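Local coordinates for protein A-adding tRNA nucleotidyltransferase (Aquifex aeolicus, PDB 4WBY) that adds the terminal adenosine to tRNA ending in CC, using ATP and magnesium to complete the 3' CCA end, at residues 28-33 with 113-118; 35-40 with 125-130. One frame throughout, in Å; residues are numbered along the deposited sequence. Where two conformers were deposited one is given.

Contact 1 (28-33 with 113-118); sequences YIVGGV and EDLIRR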
loop_
_atom_site.group_PDB
_atom_site.type_symbol
_atom_site.label_atom_id
_atom_site.label_comp_id
_atom_site.label_asym_id
_atom_site.label_seq_id
_atom_site.Cartn_x
_atom_site.Cartn_y
_atom_site.Cartn_z
ATOM N N TYR A 28 -14.096 8.476 21.113
ATOM C CA TYR A 28 -13.713 7.082 20.918
ATOM C C TYR A 28 -12.561 6.975 19.937
ATOM O O TYR A 28 -12.521 7.696 18.953
ATOM C CB TYR A 28 -14.893 6.258 20.375
ATOM C CG TYR A 28 -16.193 6.477 21.101
ATOM C CD1 TYR A 28 -16.594 5.624 22.128
ATOM C CD2 TYR A 28 -17.017 7.546 20.773
ATOM C CE1 TYR A 28 -17.786 5.836 22.802
ATOM C CE2 TYR A 28 -18.199 7.760 21.429
ATOM C CZ TYR A 28 -18.590 6.903 22.431
ATOM O OH TYR A 28 -19.783 7.145 23.068
ATOM N N ILE A 29 -11.629 6.067 20.193
ATOM C CA ILE A 29 -10.664 5.676 19.167
ATOM C C ILE A 29 -11.396 4.710 18.243
ATOM O O ILE A 29 -12.135 3.857 18.725
ATOM C CB ILE A 29 -9.418 5.017 19.774
ATOM C CG1 ILE A 29 -8.710 5.994 20.704
ATOM C CG2 ILE A 29 -8.466 4.544 18.680
ATOM C CD1 ILE A 29 -7.679 5.339 21.602
ATOM N N VAL A 30 -11.238 4.851 16.925
ATOM C CA VAL A 30 -12.061 4.064 15.993
ATOM C C VAL A 30 -11.302 3.457 14.815
ATOM O O VAL A 30 -10.288 3.992 14.371
ATOM C CB VAL A 30 -13.202 4.898 15.374
ATOM C CG1 VAL A 30 -14.116 5.467 16.448
ATOM C CG2 VAL A 30 -12.630 5.996 14.490
ATOM N N GLY A 31 -11.810 2.325 14.330
ATOM C CA GLY A 31 -11.529 1.851 12.990
ATOM C C GLY A 31 -10.280 1.020 12.828
ATOM O O GLY A 31 -9.978 0.164 13.661
ATOM N N GLY A 32 -9.544 1.290 11.756
ATOM C CA GLY A 32 -8.322 0.559 11.461
ATOM C C GLY A 32 -7.313 0.642 12.594
ATOM O O GLY A 32 -6.559 -0.295 12.832
ATOM N N VAL A 33 -7.297 1.764 13.309
ATOM C CA VAL A 33 -6.364 1.912 14.426
ATOM C C VAL A 33 -6.692 0.915 15.546
ATOM O O VAL A 33 -5.797 0.340 16.168
ATOM C CB VAL A 33 -6.378 3.345 14.967
ATOM C CG1 VAL A 33 -5.425 3.466 16.134
ATOM C CG2 VAL A 33 -6.001 4.304 13.848
ATOM N N GLU A 113 -24.023 4.311 14.530
ATOM C CA GLU A 113 -24.356 4.706 13.169
ATOM C C GLU A 113 -23.107 5.057 12.369
ATOM O O GLU A 113 -23.029 4.786 11.168
ATOM C CB GLU A 113 -25.328 5.879 13.187
ATOM C CG GLU A 113 -26.716 5.473 13.633
ATOM C CD GLU A 113 -27.669 6.645 13.737
ATOM O OE1 GLU A 113 -27.321 7.647 14.395
ATOM O OE2 GLU A 113 -28.766 6.558 13.155
ATOM N N ASP A 114 -22.122 5.644 13.038
ATOM C CA ASP A 114 -20.853 5.956 12.391
ATOM C C ASP A 114 -20.034 4.696 12.077
ATOM O O ASP A 114 -19.293 4.644 11.094
ATOM C CB ASP A 114 -20.034 6.892 13.273
ATOM C CG ASP A 114 -18.738 7.305 12.626
ATOM O OD1 ASP A 114 -17.716 6.630 12.875
ATOM O OD2 ASP A 114 -18.740 8.302 11.867
ATOM N N LEU A 115 -20.157 3.684 12.923
ATOM C CA LEU A 115 -19.394 2.460 12.722
ATOM C C LEU A 115 -20.024 1.550 11.667
ATOM O O LEU A 115 -19.313 0.912 10.895
ATOM C CB LEU A 115 -19.254 1.706 14.042
ATOM C CG LEU A 115 -18.443 2.424 15.119
ATOM C CD1 LEU A 115 -18.454 1.610 16.397
ATOM C CD2 LEU A 115 -17.023 2.624 14.637
ATOM N N ILE A 116 -21.351 1.497 11.630
ATOM C CA ILE A 116 -22.040 0.524 10.790
ATOM C C ILE A 116 -21.898 0.881 9.313
ATOM O O ILE A 116 -22.149 0.050 8.437
ATOM C CB ILE A 116 -23.532 0.415 11.180
ATOM C CG1 ILE A 116 -24.132 -0.918 10.720
ATOM C CG2 ILE A 116 -24.327 1.594 10.645
ATOM C CD1 ILE A 116 -25.564 -1.129 11.204
ATOM N N ARG A 117 -21.465 2.106 9.036
ATOM C CA ARG A 117 -21.275 2.546 7.659
ATOM C C ARG A 117 -19.864 2.246 7.133
ATOM O O ARG A 117 -19.543 2.580 5.998
ATOM C CB ARG A 117 -21.555 4.044 7.537
ATOM C CG ARG A 117 -20.572 4.860 8.318
ATOM C CD ARG A 117 -20.594 6.322 7.954
ATOM N NE ARG A 117 -19.630 7.052 8.771
ATOM C CZ ARG A 117 -18.321 7.076 8.540
ATOM N NH1 ARG A 117 -17.810 6.416 7.507
ATOM N NH2 ARG A 117 -17.520 7.768 9.340
ATOM N N ARG A 118 -19.027 1.610 7.945
ATOM C CA ARG A 118 -17.652 1.315 7.524
ATOM C C ARG A 118 -17.569 0.029 6.694
ATOM O O ARG A 118 -18.600 -0.563 6.375
ATOM C CB ARG A 118 -16.750 1.263 8.755
ATOM C CG ARG A 118 -16.536 2.671 9.316
ATOM C CD ARG A 118 -16.081 2.713 10.754
ATOM N NE ARG A 118 -16.145 4.089 11.243
ATOM C CZ ARG A 118 -15.117 4.931 11.253
ATOM N NH1 ARG A 118 -13.928 4.527 10.819
ATOM N NH2 ARG A 118 -15.276 6.173 11.719
#

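Contact 2 (35-40 with 125-130); sequences RDILLG and MAISVN. With SO4 (sulfate ion), chain D.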
loop_
_atom_site.group_PDB
_atom_site.type_symbol
_atom_site.label_atom_id
_atom_site.label_comp_id
_atom_site.label_asym_id
_atom_site.label_seq_id
_atom_site.Cartn_x
_atom_site.Cartn_y
_atom_site.Cartn_z
ATOM N N ARG A 35 -8.268 -1.998 15.079
ATOM C CA ARG A 35 -7.799 -3.252 14.492
ATOM C C ARG A 35 -6.302 -3.437 14.746
ATOM O O ARG A 35 -5.862 -4.488 15.228
ATOM C CB ARG A 35 -8.095 -3.277 12.990
ATOM C CG ARG A 35 -7.592 -4.520 12.253
ATOM C CD ARG A 35 -7.441 -4.248 10.756
ATOM N NE ARG A 35 -6.423 -3.217 10.531
ATOM C CZ ARG A 35 -6.540 -2.178 9.713
ATOM N NH1 ARG A 35 -7.641 -2.007 8.991
ATOM N NH2 ARG A 35 -5.531 -1.316 9.604
ATOM N N ASP A 36 -5.508 -2.416 14.434
ATOM C CA ASP A 36 -4.064 -2.565 14.541
ATOM C C ASP A 36 -3.599 -2.699 15.996
ATOM O O ASP A 36 -2.648 -3.426 16.277
ATOM C CB ASP A 36 -3.362 -1.401 13.837
ATOM C CG ASP A 36 -3.443 -1.520 12.318
ATOM O OD1 ASP A 36 -3.809 -2.617 11.836
ATOM O OD2 ASP A 36 -3.154 -0.535 11.612
ATOM N N ILE A 37 -4.273 -2.028 16.925
ATOM C CA ILE A 37 -3.976 -2.229 18.339
ATOM C C ILE A 37 -4.257 -3.681 18.734
ATOM O O ILE A 37 -3.452 -4.321 19.417
ATOM C CB ILE A 37 -4.783 -1.267 19.226
ATOM C CG1 ILE A 37 -4.267 0.163 19.049
ATOM C CG2 ILE A 37 -4.721 -1.687 20.691
ATOM C CD1 ILE A 37 -5.151 1.209 19.693
ATOM N N LEU A 38 -5.388 -4.215 18.285
ATOM C CA LEU A 38 -5.713 -5.621 18.570
ATOM C C LEU A 38 -4.745 -6.587 17.891
ATOM O O LEU A 38 -4.561 -7.703 18.369
ATOM C CB LEU A 38 -7.147 -5.943 18.149
ATOM C CG LEU A 38 -8.208 -5.287 19.032
ATOM C CD1 LEU A 38 -9.585 -5.371 18.367
ATOM C CD2 LEU A 38 -8.235 -5.937 20.413
ATOM N N LEU A 39 -4.128 -6.166 16.789
ATOM C CA LEU A 39 -3.140 -7.005 16.119
ATOM C C LEU A 39 -1.734 -6.798 16.693
ATOM O O LEU A 39 -0.760 -7.323 16.153
ATOM C CB LEU A 39 -3.131 -6.736 14.609
ATOM C CG LEU A 39 -4.394 -7.074 13.813
ATOM C CD1 LEU A 39 -4.282 -6.554 12.370
ATOM C CD2 LEU A 39 -4.668 -8.562 13.828
ATOM N N GLY A 40 -1.619 -6.044 17.782
ATOM C CA GLY A 40 -0.341 -5.917 18.461
ATOM C C GLY A 40 0.673 -5.037 17.755
ATOM O O GLY A 40 1.879 -5.163 17.983
ATOM N N MET A 125 -14.752 -1.392 14.851
ATOM C CA MET A 125 -14.741 -1.351 16.311
ATOM C C MET A 125 -14.243 -0.021 16.846
ATOM O O MET A 125 -13.646 0.777 16.118
ATOM C CB MET A 125 -13.889 -2.488 16.868
ATOM C CG MET A 125 -14.516 -3.849 16.569
ATOM S SD MET A 125 -13.542 -5.257 17.132
ATOM C CE MET A 125 -12.252 -5.273 15.898
ATOM N N ALA A 126 -14.495 0.212 18.128
ATOM C CA ALA A 126 -14.061 1.437 18.786
ATOM C C ALA A 126 -13.541 1.131 20.183
ATOM O O ALA A 126 -13.854 0.087 20.762
ATOM C CB ALA A 126 -15.205 2.438 18.858
ATOM N N ILE A 127 -12.735 2.045 20.712
ATOM C CA ILE A 127 -12.322 1.996 22.104
ATOM C C ILE A 127 -12.798 3.265 22.783
ATOM O O ILE A 127 -12.446 4.369 22.356
ATOM C CB ILE A 127 -10.789 1.875 22.253
ATOM C CG1 ILE A 127 -10.285 0.611 21.552
ATOM C CG2 ILE A 127 -10.394 1.864 23.733
ATOM C CD1 ILE A 127 -8.787 0.605 21.287
ATOM N N SER A 128 -13.597 3.127 23.836
ATOM C CA SER A 128 -14.012 4.307 24.583
ATOM C C SER A 128 -12.827 4.939 25.304
ATOM O O SER A 128 -12.058 4.244 25.958
ATOM C CB SER A 128 -15.085 3.955 25.611
ATOM O OG SER A 128 -15.395 5.111 26.374
ATOM N N VAL A 129 -12.690 6.258 25.207
ATOM C CA VAL A 129 -11.723 6.942 26.049
ATOM C C VAL A 129 -12.466 7.809 27.059
ATOM O O VAL A 129 -11.895 8.697 27.689
ATOM C CB VAL A 129 -10.715 7.772 25.219
ATOM C CG1 VAL A 129 -9.911 6.827 24.316
ATOM C CG2 VAL A 129 -11.407 8.882 24.417
ATOM N N ASN A 130 -13.750 7.525 27.231
ATOM C CA ASN A 130 -14.564 8.316 28.140
ATOM C C ASN A 130 -14.347 7.954 29.596
ATOM O O ASN A 130 -13.843 6.879 29.909
ATOM C CB ASN A 130 -16.030 8.185 27.747
ATOM C CG ASN A 130 -16.255 8.652 26.342
ATOM O OD1 ASN A 130 -16.152 9.849 26.063
ATOM N ND2 ASN A 130 -16.497 7.708 25.425
HETATM S S SO4 D . -5.865 0.961 6.569
HETATM O O1 SO4 D . -6.907 0.730 7.588
HETATM O O2 SO4 D . -4.789 0.004 6.806
HETATM O O3 SO4 D . -6.400 0.804 5.217
HETATM O O4 SO4 D . -5.343 2.312 6.748
#

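Contact 1 (28-33 with 113-118)
V30 and R118 meet where strand 26-30 runs out into helix 32-38, in the nucleotidyltransferase head domain. This chain is the C-terminal piece of a longer protein. The arginine can be followed outward from its backbone. CB points toward the strand. CG stands anti to the carbonyl carbon and beside the backbone N (chi1 -72°), and the chain is extended from there to NE. R118 CD lies 4.0 Å from L115 CD2, a leucine of the same segment. R118 NE turns back to its own segment and gives a hydrogen bond to D114 O at 3.2 Å, from above that carbonyl's plane. It also makes a longer, weak bond to the D114 carboxylate. R118 NH2 has the straighter bond: 2.7 Å to D114 OD1 at 166°, on the syn lone pair and in the guanidinium plane. V30 has two conformers, so its methyl distances are approximate. In the one given, R118 NH2 is 3.8 Å from V30 CG2, which comes in obliquely. V30 CG1 makes a loose apolar contact with L115 CD2 at 4.5 Å. R118 NH1 is 4.2 Å from G31 CA.

D114 is shared. D114 OD2 takes a salt bridge from R117 NH2 at 2.9 Å and also accepts from the backbone N of R93. One carboxylate thus ties two successive arginines to helix 111-116. On the strand side, V30 is close to D47, a probable magnesium ligand. G31 is the N-cap residue of helix 32-38, and G32 and V33 belong to the ATP site, as does R118.

The chemistry is one-sided. D114 supplies the polar grip, while V30 and G31 offer carbon atoms. D114 probably acts as a second-shell residue, consistent with R118 being held in position before ATP arrives.

Contact 2 (35-40 with 125-130)
L38 and M125 form the tighter part of this contact. L38 CD1 is 3.6 Å from M125 CE and slightly farther from the sulfur. The methionine chain is bent at its last torsion (chi3 -75°), which turns CE out of line with the rest of the chain. The L38 and M125 side chains cross obliquely. Beside this pair, I37 CD1 meets I127 CD1 at 4.0 Å, end methyl to end methyl. All of these touching groups are apolar. Additional cover for L38 comes from L147 on helix 143-149.

The helix begins at the G31-G32 pair, with G31 as N-cap. This pair is the Gly-Gly signature of the nucleotidyltransferase head fold. The helix packs here on strand 126-128 of the central sheet. It ends in a Schellman motif: G40 N bonds to I37 O, K41 N bonds to D36 O, and G40 has positive phi.

The helix side of the contact is looser. I37 and L38 are partly exposed, whereas M125 and I127 are buried. R35, an ATP-binding residue, bends at chi3 (63°) and leads its guanidinium away from M125. R35 NE makes a 3.0 Å salt bridge to D36 OD1, which lies in the guanidinium plane. R35 NH1 and R35 NH2 each give a hydrogen bond of 3.2 Å to sulfate O1, which sits at the guanidinium edge. The sulfate probably comes from the crystallisation liquor, and R172 and R176 bind it too. R35 NH1 also donates to N123 OD1.

Overall arrangement
Contacts 1 and 2 lie side by side in the head domain, with centres about 10 Å apart. They share helix 32-38, and their strands 26-30 and 126-128 are antiparallel neighbours in one sheet. Two probable backbone hydrogen bonds join them: I29 O to I127 N at 2.8 Å, and G31 N to M125 O at 3.0 Å. Along the chain their segments alternate. Each contact brings one ATP-binding arginine to the site, R118 in contact 1 and R35 in contact 2. R118 NH1 is 8.6 Å from O1 of the sulfate held by R35. N123, also an ATP residue, is near G31 and bonded to R35, so it links both contacts.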